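Local coordinates for genome polyprotein (PDB 6KU8) that probably cleaves the rhinovirus polyprotein as a chymotrypsin-like 3C cysteine protease and here holds the inhibitor rupintrivir in its substrate cleft, at residues D48-D53 with L78-N83; E8-L13 with M114-V119; C136-Y141 with I163-N168; I123-V128 with V171-A176. One frame throughout, in Å; residues are numbered along the deposited sequence.

Contact 1 (D48-D53 with L78-N83); sequences DSVTID and LWLDQN
L80 takes the largest share of this contact, meeting V50 with one methyl and I52 with both. Its CD1 comes tip to tip with CD1 of I52, at 3.9 Å, and CD2 of L80 stands 4.2 Å from the same I52 methyl, so the isoleucine end sits against the fork of the leucine. The leucine reaches there with CG anti to its carbonyl carbon (chi1 -56°). V50 divides its two branches: CG2 rests 4.3 Å from CD2 of L80, while CG1 faces CD1 of L78 at 4.4 Å.

Strands 49-52 and 78-80 run nearly at right angles, at 80°, with their axes 9.6 Å apart at closest approach. They are not paired with each other. Strand 55-66 lies between them in the sheet, which closes into a six-stranded antiparallel barrel, and the four side chains meet across its interior. I21, V57, V59, V40 and F86 pack around them.

Every touching group is a methyl carbon of a buried residue. Across the contact itself, dispersion and the exclusion of water do the work, and the strands are held in place by their backbone bonds to strand 55-66. Shape fit of the branched side chains, not a directional bond, joins these two segments.

Contact 2 (E8-L13 with M114-V119); sequences EFVRAL and MLDVEV
V10, which is buried, and D116 make the closer-packed half of this contact, where helix 8-17 comes up beside strand 115-130. The two side chains cross at about a right angle, with CG1 of V10 resting 3.8 Å from OD1 of D116 and CB of V10 4.0 Å from the same oxygen. This is van der Waals packing of a hydrocarbon against a carboxylate. The polar work is done by the other oxygen: OD2 of D116 is hydrogen-bonded to ND1 of H104, which helps fix how the carboxylate is turned. With CG anti to the backbone N (chi1 179°), D116 extends off its strand toward the helix.

At R11 and M114 the interface becomes loose and faces solvent. R11 leaves the helix on a less direct line and bends at chi3 (-86°), which carries the guanidinium back across M114. NH2 of R11 then lies 4.1 Å from CB of M114, an oblique, purely van der Waals approach.

The helix is seated by other neighbours as well. V10 also touches A106 on strand 100-107, an antiparallel neighbour of strand 115-130; F9 and L13 rest on I160 of strand 159-167, and the ring of F9 meets that of F92 edge-to-face.

Contact 3 (C136-Y141 with I163-N168); sequences CRLLKY and IHVGGN. With AG7 (4-{2-(4-fluoro-benzyl)-6-methyl-5-[(5-methyl-isoxazole-3-carbonyl)-amino]-4-oxo-heptanoylamino}-5-(2-oxo-pyrrolidin-3-yl)-pentanoic acid ethyl ester), chain B.
Y141 and H164 supply the one polar link between these segments: OH of Y141 and ND1 of H164 are hydrogen-bonded at 2.6 Å. The hydroxyl approaches the imidazole at its edge, near the ring plane. The two rings touch at their edges, unstacked, with planes 51° apart. H164 has CG anti to its backbone N, which, with chi2 at 70°, points ND1 to the tyrosine and NE2 to the inhibitor. On the far side NE2 of H164 donates to O18, the lactam oxygen of AG7, at 2.9 Å and an N-H...O angle of 165°. Y141 is thus a second-shell residue that probably sets the rotation of the imidazole.

Backbone bonds form a second group. N of G167 donates to AG7 O03 at 3.3 Å, and AG7 N58 returns a nearly straight bond to O of G167, also 3.3 Å long. The bond from AG7 N12 to O of V165 is weak. The inhibitor therefore lines up along this strand edge much as an added strand would.

Apolar packing adds a third element: the L138 and V165 side chains cross at an oblique angle, CD2 of L138 3.7 Å from CG2 of V165.

A histidine backed by a tyrosine is characteristic of the glutamine-selecting S1 pocket of picornaviral 3C proteases; the lactam here mimics that glutamine.

Contact 4 (I123-V128 with V171-A176); sequences IPYGEV and VGYGAA
Y173, whose ring meets both Y125 and V128, stands one residue before a short, probable hydrogen bond from G174 N to L139 O. A second probable bond joins Y173 N to G166 O, so the backbone that carries the ring is bonded on both flanks.

Across the contact CE1 of Y173 makes the closest approaches. CE2 of Y125 comes to the edge of the Y173 ring, near its plane, and lies 4.4 Å from CE1 of Y173. The V128 side chain crosses that of Y173 at about a right angle, its CG2 4.2 Å from CE1 of Y173 and approaching that ring obliquely. This methyl, anti to the carbonyl carbon of V128, also sits in the plane of the Y125 ring at its edge, so it fills the angle between the two tyrosines.

Strand 138-141 lies between the two segments and pairs with both, which puts CA of Y125 8.6 Å from CA of Y173. Y125 and G126 both face L138 there, a classic beta bulge.

What meets here is aromatic carbon and the methyls of a valine, with no stacked rings. The contact should add modest apolar adhesion over the strand between, leaving directional bonding to the backbone.

How the contacts relate
Contacts 1 and 3 are buried, whereas contacts 2 and 4 each have a partly exposed side. Contact 1 stands apart in the first barrel, its centre about 25 Å from that of contact 3 and on the opposite side of the chain's centre. The other three reach the second sheet, contact 2 through its strand alone: contacts 2 and 4 use successive parts of strand 115-130, and contacts 3 and 4, about 4 Å apart between centres, interlock through strands 138-141 and 172-176. V119 CG2 touches Y141 CB at 3.9 Å, joining contacts 2 and 3. The chemistry follows place: aliphatic inside the barrel, mixed beside the helix, aromatic over the sheet, with a hydrogen bond across the contact only at the inhibitor site.

Contact 1 (D48-D53 with L78-N83)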
# COMPACT_ATOMS: atom_id res chain seq x y z
N ASP A 48 0.70 7.76 17.10
CA ASP A 48 -0.69 7.92 17.51
C ASP A 48 -1.37 9.05 16.77
O ASP A 48 -2.60 9.08 16.71
CB ASP A 48 -0.77 8.15 19.02
CG ASP A 48 -0.38 6.91 19.81
OD1 ASP A 48 0.19 7.08 20.91
OD2 ASP A 48 -0.65 5.79 19.34
N SER A 49 -0.61 9.96 16.19
CA SER A 49 -1.15 10.84 15.17
C SER A 49 -0.15 10.89 14.03
O SER A 49 1.07 10.74 14.23
CB SER A 49 -1.47 12.26 15.71
OG SER A 49 -0.33 13.09 15.68
N VAL A 50 -0.68 11.06 12.82
CA VAL A 50 0.09 11.00 11.60
C VAL A 50 -0.16 12.28 10.81
O VAL A 50 -1.24 12.88 10.88
CB VAL A 50 -0.27 9.76 10.75
CG1 VAL A 50 0.12 8.48 11.48
CG2 VAL A 50 -1.76 9.75 10.44
N THR A 51 0.86 12.71 10.08
CA THR A 51 0.76 13.84 9.18
C THR A 51 0.22 13.35 7.84
O THR A 51 0.89 12.61 7.12
CB THR A 51 2.11 14.51 8.99
OG1 THR A 51 2.68 14.77 10.27
CG2 THR A 51 1.96 15.82 8.23
N ILE A 52 -1.00 13.77 7.51
CA ILE A 52 -1.64 13.45 6.24
C ILE A 52 -1.86 14.76 5.49
O ILE A 52 -2.49 15.68 6.01
CB ILE A 52 -2.96 12.71 6.46
CG1 ILE A 52 -2.71 11.41 7.23
CG2 ILE A 52 -3.64 12.45 5.13
CD1 ILE A 52 -3.97 10.70 7.62
N ASP A 53 -1.35 14.83 4.26
CA ASP A 53 -1.43 16.04 3.44
C ASP A 53 -1.07 17.28 4.26
O ASP A 53 -1.73 18.32 4.19
CB ASP A 53 -2.83 16.19 2.80
CG ASP A 53 -3.17 15.04 1.84
OD1 ASP A 53 -2.23 14.43 1.29
OD2 ASP A 53 -4.38 14.75 1.63
N LEU A 78 -4.78 1.88 9.49
CA LEU A 78 -5.04 3.02 10.35
C LEU A 78 -6.53 3.33 10.33
O LEU A 78 -7.12 3.43 9.25
CB LEU A 78 -4.26 4.26 9.92
CG LEU A 78 -2.76 4.15 9.71
CD1 LEU A 78 -2.23 5.48 9.21
CD2 LEU A 78 -2.08 3.70 11.00
N TRP A 79 -7.13 3.44 11.50
CA TRP A 79 -8.50 3.95 11.62
C TRP A 79 -8.37 5.39 12.10
O TRP A 79 -7.88 5.64 13.21
CB TRP A 79 -9.34 3.10 12.57
CG TRP A 79 -9.45 1.65 12.18
CD1 TRP A 79 -8.54 0.66 12.43
CD2 TRP A 79 -10.55 1.02 11.50
NE1 TRP A 79 -9.00 -0.54 11.94
CE2 TRP A 79 -10.23 -0.34 11.36
CE3 TRP A 79 -11.76 1.48 10.99
CZ2 TRP A 79 -11.08 -1.26 10.74
CZ3 TRP A 79 -12.61 0.58 10.36
CH2 TRP A 79 -12.27 -0.78 10.25
N LEU A 80 -8.78 6.32 11.25
CA LEU A 80 -8.46 7.74 11.39
C LEU A 80 -9.63 8.52 11.97
O LEU A 80 -10.80 8.23 11.70
CB LEU A 80 -8.08 8.32 10.03
CG LEU A 80 -6.92 7.57 9.38
CD1 LEU A 80 -6.76 8.00 7.92
CD2 LEU A 80 -5.66 7.87 10.15
N ASP A 81 -9.30 9.54 12.76
CA ASP A 81 -10.31 10.40 13.38
C ASP A 81 -10.64 11.54 12.41
O ASP A 81 -10.16 12.66 12.54
CB ASP A 81 -9.83 10.92 14.72
CG ASP A 81 -10.93 11.62 15.51
OD1 ASP A 81 -12.12 11.39 15.20
OD2 ASP A 81 -10.60 12.39 16.42
N GLN A 82 -11.49 11.22 11.43
CA GLN A 82 -11.86 12.15 10.37
C GLN A 82 -13.34 11.96 10.07
O GLN A 82 -13.91 10.89 10.33
CB GLN A 82 -11.04 11.91 9.08
CG GLN A 82 -11.48 10.64 8.34
CD GLN A 82 -10.55 10.22 7.20
OE1 GLN A 82 -9.39 10.63 7.13
NE2 GLN A 82 -11.07 9.36 6.31
N ASN A 83 -13.95 13.00 9.51
CA ASN A 83 -15.33 12.93 9.05
C ASN A 83 -15.44 12.28 7.68
O ASN A 83 -16.44 11.61 7.40
CB ASN A 83 -15.95 14.34 8.99
CG ASN A 83 -17.42 14.32 8.61
OD1 ASN A 83 -18.23 13.66 9.26
ND2 ASN A 83 -17.78 15.05 7.57

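Contact 2 (E8-L13 with M114-V119)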
# COMPACT_ATOMS: atom_id res chain seq x y z
N GLU A 8 -7.30 5.20 -16.46
CA GLU A 8 -8.22 6.15 -15.84
C GLU A 8 -8.65 5.65 -14.46
O GLU A 8 -8.68 6.42 -13.50
CB GLU A 8 -9.45 6.35 -16.72
CG GLU A 8 -10.63 6.99 -16.01
CD GLU A 8 -11.77 7.35 -16.96
OE1 GLU A 8 -11.83 6.77 -18.07
OE2 GLU A 8 -12.60 8.21 -16.59
N PHE A 9 -8.96 4.35 -14.35
CA PHE A 9 -9.31 3.76 -13.06
C PHE A 9 -8.23 4.04 -12.01
O PHE A 9 -8.54 4.48 -10.89
CB PHE A 9 -9.51 2.25 -13.22
CG PHE A 9 -9.78 1.52 -11.92
CD1 PHE A 9 -11.07 1.24 -11.53
CD2 PHE A 9 -8.73 1.07 -11.11
CE1 PHE A 9 -11.34 0.54 -10.34
CE2 PHE A 9 -8.97 0.38 -9.92
CZ PHE A 9 -10.29 0.12 -9.53
N VAL A 10 -6.97 3.78 -12.34
CA VAL A 10 -5.92 3.93 -11.33
C VAL A 10 -5.75 5.39 -10.95
O VAL A 10 -5.63 5.73 -9.76
CB VAL A 10 -4.60 3.32 -11.83
CG1 VAL A 10 -3.52 3.48 -10.78
CG2 VAL A 10 -4.79 1.85 -12.14
N ARG A 11 -5.72 6.30 -11.94
CA ARG A 11 -5.62 7.72 -11.61
C ARG A 11 -6.77 8.16 -10.71
O ARG A 11 -6.56 8.91 -9.74
CB ARG A 11 -5.58 8.56 -12.89
CG ARG A 11 -5.82 10.04 -12.62
CD ARG A 11 -5.28 10.93 -13.73
NE ARG A 11 -3.86 11.25 -13.54
CZ ARG A 11 -3.16 12.06 -14.34
NH1 ARG A 11 -3.75 12.63 -15.38
NH2 ARG A 11 -1.88 12.30 -14.09
N ALA A 12 -8.00 7.74 -11.02
CA ALA A 12 -9.12 8.12 -10.18
C ALA A 12 -8.96 7.57 -8.76
O ALA A 12 -9.33 8.23 -7.78
CB ALA A 12 -10.43 7.65 -10.80
N LEU A 13 -8.40 6.37 -8.64
CA LEU A 13 -8.13 5.80 -7.32
C LEU A 13 -7.18 6.68 -6.53
O LEU A 13 -7.45 7.03 -5.37
CB LEU A 13 -7.54 4.38 -7.48
CG LEU A 13 -7.19 3.68 -6.15
CD1 LEU A 13 -8.42 3.54 -5.29
CD2 LEU A 13 -6.54 2.31 -6.40
N MET A 114 2.22 12.24 -8.99
CA MET A 114 1.25 11.55 -9.86
C MET A 114 1.93 10.54 -10.78
O MET A 114 1.72 10.51 -11.99
CB MET A 114 0.42 12.55 -10.66
CG MET A 114 -0.42 13.49 -9.78
SD MET A 114 -1.57 12.60 -8.67
CE MET A 114 -2.52 14.01 -8.07
N LEU A 115 2.75 9.69 -10.18
CA LEU A 115 3.43 8.66 -10.93
C LEU A 115 2.48 7.52 -11.25
O LEU A 115 1.70 7.08 -10.40
CB LEU A 115 4.63 8.13 -10.13
CG LEU A 115 5.43 7.00 -10.77
CD1 LEU A 115 6.02 7.46 -12.09
CD2 LEU A 115 6.53 6.55 -9.83
N ASP A 116 2.56 7.04 -12.49
CA ASP A 116 1.96 5.78 -12.89
C ASP A 116 2.95 5.11 -13.83
O ASP A 116 3.33 5.70 -14.85
CB ASP A 116 0.61 5.96 -13.59
CG ASP A 116 -0.01 4.63 -14.03
OD1 ASP A 116 -1.16 4.36 -13.65
OD2 ASP A 116 0.65 3.84 -14.74
N VAL A 117 3.38 3.90 -13.50
CA VAL A 117 4.31 3.17 -14.34
C VAL A 117 3.82 1.73 -14.44
O VAL A 117 3.23 1.19 -13.50
CB VAL A 117 5.76 3.25 -13.80
CG1 VAL A 117 5.86 2.56 -12.46
CG2 VAL A 117 6.73 2.68 -14.78
N GLU A 118 4.06 1.10 -15.59
CA GLU A 118 3.68 -0.30 -15.75
C GLU A 118 4.77 -1.18 -15.15
O GLU A 118 5.92 -1.16 -15.60
CB GLU A 118 3.43 -0.66 -17.21
CG GLU A 118 2.88 -2.09 -17.34
CD GLU A 118 2.32 -2.40 -18.71
OE1 GLU A 118 2.26 -1.47 -19.56
OE2 GLU A 118 1.94 -3.58 -18.94
N VAL A 119 4.43 -1.97 -14.12
CA VAL A 119 5.42 -2.91 -13.60
C VAL A 119 5.29 -4.28 -14.25
O VAL A 119 6.16 -5.14 -14.03
CB VAL A 119 5.33 -3.06 -12.06
CG1 VAL A 119 5.49 -1.68 -11.40
CG2 VAL A 119 4.00 -3.70 -11.66

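Contact 3 (C136-Y141 with I163-N168)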
# COMPACT_ATOMS: atom_id res chain seq x y z
N CYS A 136 5.83 -11.63 4.95
CA CYS A 136 5.13 -12.69 4.24
C CYS A 136 4.19 -12.14 3.17
O CYS A 136 3.97 -10.93 3.06
CB CYS A 136 4.34 -13.55 5.24
SG CYS A 136 2.98 -12.65 6.01
N ARG A 137 3.63 -13.05 2.38
CA ARG A 137 2.54 -12.73 1.44
C ARG A 137 2.92 -11.61 0.47
O ARG A 137 2.09 -10.77 0.13
CB ARG A 137 1.27 -12.38 2.20
CG ARG A 137 0.77 -13.50 3.13
CD ARG A 137 -0.51 -13.10 3.86
NE ARG A 137 -1.03 -14.21 4.66
CZ ARG A 137 -1.95 -14.09 5.61
NH1 ARG A 137 -2.47 -12.90 5.90
NH2 ARG A 137 -2.33 -15.16 6.29
N LEU A 138 4.17 -11.61 0.02
CA LEU A 138 4.63 -10.61 -0.94
C LEU A 138 4.31 -11.04 -2.36
O LEU A 138 4.36 -12.23 -2.69
CB LEU A 138 6.13 -10.38 -0.80
CG LEU A 138 6.53 -9.62 0.46
CD1 LEU A 138 8.05 -9.64 0.57
CD2 LEU A 138 5.98 -8.19 0.40
N LEU A 139 3.97 -10.06 -3.20
CA LEU A 139 3.90 -10.22 -4.65
C LEU A 139 5.14 -9.52 -5.24
O LEU A 139 5.55 -8.47 -4.74
CB LEU A 139 2.61 -9.61 -5.21
CG LEU A 139 1.29 -9.97 -4.51
CD1 LEU A 139 0.09 -9.25 -5.14
CD2 LEU A 139 1.11 -11.48 -4.52
N LYS A 140 5.75 -10.13 -6.27
CA LYS A 140 6.98 -9.58 -6.83
C LYS A 140 6.77 -9.15 -8.27
O LYS A 140 6.02 -9.78 -9.02
CB LYS A 140 8.13 -10.60 -6.76
CG LYS A 140 9.51 -10.01 -7.13
CD LYS A 140 10.18 -10.67 -8.33
CE LYS A 140 9.20 -11.29 -9.29
NZ LYS A 140 9.87 -12.19 -10.28
N TYR A 141 7.43 -8.05 -8.66
CA TYR A 141 7.36 -7.57 -10.03
C TYR A 141 8.77 -7.22 -10.50
O TYR A 141 9.58 -6.68 -9.73
CB TYR A 141 6.40 -6.36 -10.20
CG TYR A 141 6.13 -5.60 -8.90
CD1 TYR A 141 6.73 -4.38 -8.64
CD2 TYR A 141 5.28 -6.12 -7.94
CE1 TYR A 141 6.49 -3.70 -7.44
CE2 TYR A 141 5.04 -5.47 -6.75
CZ TYR A 141 5.64 -4.26 -6.51
OH TYR A 141 5.39 -3.60 -5.32
N ILE A 163 0.18 -2.92 -2.00
CA ILE A 163 0.90 -1.67 -1.82
C ILE A 163 2.39 -1.98 -1.87
O ILE A 163 2.85 -3.02 -1.37
CB ILE A 163 0.51 -0.94 -0.51
CG1 ILE A 163 0.90 -1.79 0.71
CG2 ILE A 163 -0.99 -0.55 -0.57
CD1 ILE A 163 0.78 -1.05 2.04
N HIS A 164 3.14 -1.08 -2.49
CA HIS A 164 4.57 -1.29 -2.67
C HIS A 164 5.29 -1.15 -1.33
O HIS A 164 5.07 -0.17 -0.61
CB HIS A 164 5.14 -0.28 -3.66
CG HIS A 164 6.57 -0.51 -3.95
ND1 HIS A 164 7.00 -1.60 -4.68
CD2 HIS A 164 7.69 0.13 -3.53
CE1 HIS A 164 8.32 -1.59 -4.74
NE2 HIS A 164 8.76 -0.56 -4.04
N VAL A 165 6.18 -2.11 -1.01
CA VAL A 165 6.81 -2.04 0.31
C VAL A 165 8.33 -2.25 0.28
O VAL A 165 9.00 -1.97 1.28
CB VAL A 165 6.17 -3.04 1.30
CG1 VAL A 165 4.72 -2.65 1.59
CG2 VAL A 165 6.28 -4.48 0.78
N GLY A 166 8.89 -2.71 -0.83
CA GLY A 166 10.34 -2.83 -0.87
C GLY A 166 10.87 -3.14 -2.25
O GLY A 166 10.12 -3.31 -3.22
N GLY A 167 12.20 -3.19 -2.34
CA GLY A 167 12.86 -3.54 -3.59
C GLY A 167 14.36 -3.60 -3.38
O GLY A 167 14.88 -3.25 -2.33
N ASN A 168 15.06 -4.07 -4.43
CA ASN A 168 16.50 -4.28 -4.35
C ASN A 168 17.24 -3.63 -5.52
O ASN A 168 18.37 -4.04 -5.84
CB ASN A 168 16.83 -5.78 -4.27
CG ASN A 168 16.65 -6.50 -5.60
OD1 ASN A 168 15.97 -6.00 -6.51
ND2 ASN A 168 17.27 -7.67 -5.74
C01 AG7 B . 13.98 -2.17 1.56
C02 AG7 B . 13.53 -1.40 2.79
O03 AG7 B . 13.47 -2.11 0.47
C04 AG7 B . 12.11 -0.85 2.72
C05 AG7 B . 11.79 -0.53 4.17
C06 AG7 B . 11.39 -1.80 4.93
C07 AG7 B . 10.41 -2.64 4.42
C08 AG7 B . 10.05 -3.79 5.11
C09 AG7 B . 10.66 -4.11 6.31
C10 AG7 B . 11.64 -3.27 6.83
C11 AG7 B . 12.00 -2.12 6.14
N12 AG7 B . 11.16 0.67 0.80
C13 AG7 B . 11.41 1.84 -0.06
C14 AG7 B . 11.27 1.29 -1.47
C15 AG7 B . 12.53 0.41 -1.83
C16 AG7 B . 12.53 0.17 -3.43
N17 AG7 B . 13.78 0.25 -3.86
O18 AG7 B . 11.57 -0.05 -4.09
C19 AG7 B . 10.58 3.12 0.13
C20 AG7 B . 10.18 3.30 1.60
C21 AG7 B . 11.25 4.28 2.02
O22 AG7 B . 11.84 4.21 3.28
O23 AG7 B . 11.59 5.09 1.22
C47 AG7 B . 12.18 0.36 1.79
O48 AG7 B . 13.12 1.07 1.86
C50 AG7 B . 12.83 5.18 3.43
C53 AG7 B . 13.17 5.28 4.92
C57 AG7 B . 15.18 -3.03 1.89
N58 AG7 B . 15.46 -3.89 0.81
C59 AG7 B . 15.97 -5.19 1.11
O60 AG7 B . 16.17 -5.64 2.19
C78 AG7 B . 16.43 -2.16 2.10
C81 AG7 B . 17.63 -2.95 2.64
F1 AG7 B . 10.30 -5.25 6.98
C82 AG7 B . 16.79 -1.48 0.77
C83 AG7 B . 14.70 0.55 -2.69
C84 AG7 B . 13.69 1.03 -1.55
C1 AG7 B . 16.23 -5.89 -0.17

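Contact 4 (I123-V128 with V171-A176)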
# COMPACT_ATOMS: atom_id res chain seq x y z
N ILE A 123 3.56 -11.60 -9.45
CA ILE A 123 3.44 -13.01 -9.10
C ILE A 123 3.53 -13.21 -7.60
O ILE A 123 4.37 -12.58 -6.94
CB ILE A 123 4.51 -13.87 -9.81
CG1 ILE A 123 5.89 -13.57 -9.20
CG2 ILE A 123 4.49 -13.63 -11.31
CD1 ILE A 123 7.03 -14.39 -9.77
N PRO A 124 2.71 -14.09 -7.01
CA PRO A 124 2.89 -14.41 -5.59
C PRO A 124 4.28 -14.97 -5.38
O PRO A 124 4.76 -15.81 -6.15
CB PRO A 124 1.80 -15.45 -5.32
CG PRO A 124 0.73 -15.13 -6.33
CD PRO A 124 1.53 -14.75 -7.58
N TYR A 125 4.95 -14.47 -4.36
CA TYR A 125 6.35 -14.79 -4.17
C TYR A 125 6.68 -15.30 -2.78
O TYR A 125 7.77 -15.85 -2.59
CB TYR A 125 7.22 -13.56 -4.50
CG TYR A 125 8.70 -13.88 -4.67
CD1 TYR A 125 9.16 -14.56 -5.79
CD2 TYR A 125 9.62 -13.49 -3.70
CE1 TYR A 125 10.53 -14.84 -5.95
CE2 TYR A 125 10.97 -13.77 -3.84
CZ TYR A 125 11.42 -14.45 -4.96
OH TYR A 125 12.76 -14.71 -5.08
N GLY A 126 5.79 -15.17 -1.81
CA GLY A 126 6.04 -15.75 -0.52
C GLY A 126 6.72 -14.81 0.45
O GLY A 126 6.46 -13.60 0.45
N GLU A 127 7.61 -15.37 1.26
CA GLU A 127 8.26 -14.66 2.35
C GLU A 127 9.68 -14.25 1.95
O GLU A 127 10.42 -15.03 1.36
CB GLU A 127 8.29 -15.53 3.60
CG GLU A 127 8.91 -14.88 4.82
CD GLU A 127 8.67 -15.70 6.09
OE1 GLU A 127 7.64 -16.39 6.17
OE2 GLU A 127 9.52 -15.65 7.00
N VAL A 128 10.02 -13.00 2.24
CA VAL A 128 11.34 -12.45 1.97
C VAL A 128 11.72 -11.62 3.18
O VAL A 128 10.86 -10.98 3.80
CB VAL A 128 11.37 -11.57 0.69
CG1 VAL A 128 12.81 -11.09 0.40
CG2 VAL A 128 10.80 -12.32 -0.48
N VAL A 171 14.05 -5.55 -8.63
CA VAL A 171 12.66 -5.96 -8.55
C VAL A 171 11.98 -5.19 -7.42
O VAL A 171 12.63 -4.56 -6.59
CB VAL A 171 12.51 -7.47 -8.29
CG1 VAL A 171 13.18 -8.28 -9.42
CG2 VAL A 171 13.09 -7.81 -6.93
N GLY A 172 10.65 -5.26 -7.41
CA GLY A 172 9.86 -4.66 -6.35
C GLY A 172 9.02 -5.72 -5.67
O GLY A 172 8.61 -6.70 -6.29
N TYR A 173 8.76 -5.51 -4.38
CA TYR A 173 7.93 -6.39 -3.57
C TYR A 173 6.72 -5.59 -3.10
O TYR A 173 6.87 -4.47 -2.59
CB TYR A 173 8.68 -6.94 -2.34
CG TYR A 173 10.04 -7.53 -2.67
CD1 TYR A 173 10.17 -8.84 -3.09
CD2 TYR A 173 11.19 -6.76 -2.56
CE1 TYR A 173 11.42 -9.39 -3.39
CE2 TYR A 173 12.44 -7.28 -2.88
CZ TYR A 173 12.55 -8.59 -3.29
OH TYR A 173 13.78 -9.11 -3.58
N GLY A 174 5.54 -6.14 -3.30
CA GLY A 174 4.31 -5.54 -2.82
C GLY A 174 3.66 -6.44 -1.77
O GLY A 174 3.68 -7.66 -1.91
N ALA A 175 3.11 -5.82 -0.73
CA ALA A 175 2.33 -6.57 0.25
C ALA A 175 0.95 -6.86 -0.33
O ALA A 175 0.22 -5.93 -0.69
CB ALA A 175 2.22 -5.78 1.56
N ALA A 176 0.59 -8.13 -0.42
CA ALA A 176 -0.70 -8.48 -1.02
C ALA A 176 -1.84 -7.84 -0.23
O ALA A 176 -1.87 -7.90 1.01
CB ALA A 176 -0.88 -10.00 -1.08